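Local coordinates for protein M32 carboxypeptidase (Chitinophagaceae bacterium, PDB 7A03) that probably acts as a metal-dependent carboxypeptidase of the M32 (Taq) family, trimming residues from the C-terminal ends of peptides, at residues H464-G467 with R468-S472. Residues are numbered along the deposited sequence; the frame is centred on the assembly and turned at random.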
loop_
_atom_site.group_PDB
_atom_site.type_symbol
_atom_site.label_atom_id
_atom_site.label_comp_id
_atom_site.label_asym_id
_atom_site.label_seq_id
_atom_site.Cartn_x
_atom_site.Cartn_y
_atom_site.Cartn_z
ATOM N N HIS A 464 -10.012 11.998 -3.947
ATOM C CA HIS A 464 -9.286 12.590 -2.824
ATOM C C HIS A 464 -10.132 13.245 -1.739
ATOM O O HIS A 464 -9.777 13.091 -0.558
ATOM C CB HIS A 464 -8.229 13.561 -3.345
ATOM C CG HIS A 464 -7.186 12.906 -4.187
ATOM N ND1 HIS A 464 -6.158 13.607 -4.785
ATOM C CD2 HIS A 464 -6.992 11.608 -4.505
ATOM C CE1 HIS A 464 -5.384 12.767 -5.448
ATOM N NE2 HIS A 464 -5.874 11.547 -5.299
ATOM N N PRO A 465 -11.182 14.019 -2.032
ATOM C CA PRO A 465 -11.788 14.855 -0.984
ATOM C C PRO A 465 -12.799 14.149 -0.107
ATOM O O PRO A 465 -13.318 14.772 0.822
ATOM C CB PRO A 465 -12.481 15.952 -1.803
ATOM C CG PRO A 465 -12.918 15.240 -3.028
ATOM C CD PRO A 465 -11.823 14.255 -3.344
ATOM N N PHE A 466 -13.114 12.890 -0.381
ATOM C CA PHE A 466 -14.177 12.206 0.339
ATOM C C PHE A 466 -13.711 11.489 1.593
ATOM O O PHE A 466 -14.558 11.060 2.380
ATOM C CB PHE A 466 -14.880 11.222 -0.588
ATOM C CG PHE A 466 -15.510 11.885 -1.773
ATOM C CD1 PHE A 466 -16.567 12.754 -1.605
ATOM C CD2 PHE A 466 -15.022 11.678 -3.041
ATOM C CE1 PHE A 466 -17.143 13.389 -2.687
ATOM C CE2 PHE A 466 -15.604 12.302 -4.134
ATOM C CZ PHE A 466 -16.665 13.158 -3.950
ATOM N N GLY A 467 -12.411 11.358 1.803
ATOM C CA GLY A 467 -11.947 10.595 2.940
ATOM C C GLY A 467 -12.559 9.204 2.960
ATOM O O GLY A 467 -12.571 8.486 1.946
ATOM N N ARG A 468 -13.080 8.814 4.117
ATOM C CA ARG A 468 -13.726 7.516 4.301
ATOM C C ARG A 468 -15.227 7.532 4.052
ATOM O O ARG A 468 -15.891 6.546 4.377
ATOM C CB ARG A 468 -13.462 6.979 5.713
ATOM C CG ARG A 468 -12.034 6.474 5.915
ATOM C CD ARG A 468 -11.712 6.286 7.398
ATOM N NE ARG A 468 -12.559 5.260 8.009
ATOM C CZ ARG A 468 -12.659 5.049 9.319
ATOM N NH1 ARG A 468 -11.978 5.803 10.174
ATOM N NH2 ARG A 468 -13.456 4.089 9.767
ATOM N N PHE A 469 -15.781 8.612 3.482
ATOM C CA PHE A 469 -17.234 8.702 3.332
ATOM C C PHE A 469 -17.807 7.503 2.583
ATOM O O PHE A 469 -18.838 6.949 2.977
ATOM C CB PHE A 469 -17.629 10.009 2.639
ATOM C CG PHE A 469 -19.118 10.236 2.591
ATOM C CD1 PHE A 469 -19.890 9.702 1.568
ATOM C CD2 PHE A 469 -19.755 10.954 3.590
ATOM C CE1 PHE A 469 -21.270 9.895 1.542
ATOM C CE2 PHE A 469 -21.126 11.156 3.568
ATOM C CZ PHE A 469 -21.889 10.628 2.544
ATOM N N TYR A 470 -17.147 7.089 1.509
ATOM C CA TYR A 470 -17.524 5.900 0.759
ATOM C C TYR A 470 -16.566 4.758 1.077
ATOM O O TYR A 470 -15.353 4.959 1.199
ATOM C CB TYR A 470 -17.463 6.178 -0.743
ATOM C CG TYR A 470 -18.312 7.335 -1.221
ATOM C CD1 TYR A 470 -19.688 7.193 -1.383
ATOM C CD2 TYR A 470 -17.736 8.557 -1.541
ATOM C CE1 TYR A 470 -20.464 8.248 -1.836
ATOM C CE2 TYR A 470 -18.505 9.617 -1.986
ATOM C CZ TYR A 470 -19.870 9.455 -2.139
ATOM O OH TYR A 470 -20.637 10.510 -2.585
ATOM N N THR A 471 -17.103 3.545 1.179
ATOM C CA THR A 471 -16.218 2.394 1.218
ATOM C C THR A 471 -15.554 2.221 -0.148
ATOM O O THR A 471 -15.930 2.856 -1.137
ATOM C CB THR A 471 -16.988 1.114 1.549
ATOM O OG1 THR A 471 -17.729 0.691 0.395
ATOM C CG2 THR A 471 -17.947 1.329 2.714
ATOM N N SER A 472 -14.541 1.351 -0.195
ATOM C CA SER A 472 -13.830 1.138 -1.449
ATOM C C SER A 472 -14.793 0.682 -2.539
ATOM O O SER A 472 -14.707 1.142 -3.686
ATOM C CB SER A 472 -12.689 0.135 -1.258
ATOM O OG SER A 472 -13.057 -0.887 -0.349
HETATM O O HOH W 1 -14.480 7.310 0.301
#
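Tyr470 turns the CD2–CE2 edge of its ring onto one face of Phe466, meeting it off-centre: CE2 stands 3.7 Å from Phe466 CD1. This is a T-shaped pair, with ring planes at 76° and centroids 5.2 Å apart. Pro465 CG covers the opposite face of Phe466, again toward the rim, while CD1 of Phe469 sits over the centre of the Tyr470 ring. With CG anti to its carbonyl carbon (chi1 -61°), the Phe466 ring lies between Pro465 CG and the Tyr470 edge. Behind the rings the backbone makes a type II' turn from Phe466 to Phe469, in the loop joining helix 453-462 to helix 472-480; Phe469 N donates to Phe466 O at 3.0 Å, and Gly467 takes the positive phi (53°), where a CB would be pressed close against the N of Arg468. Water 1 bridges two carbonyls, donating to Gly467 O at 2.8 Å and to Tyr470 O at 2.7 Å. An alanine in place of Phe466 would probably leave the Tyr470 edge without its aromatic face and open a gap beside Pro465. Arg468 starts away from the turn, and its NH1 forms salt bridges with Asp94 and Glu289; Tyr470 OH is hydrogen-bonded to Lys478 of helix 472-480, which Thr471 N-caps.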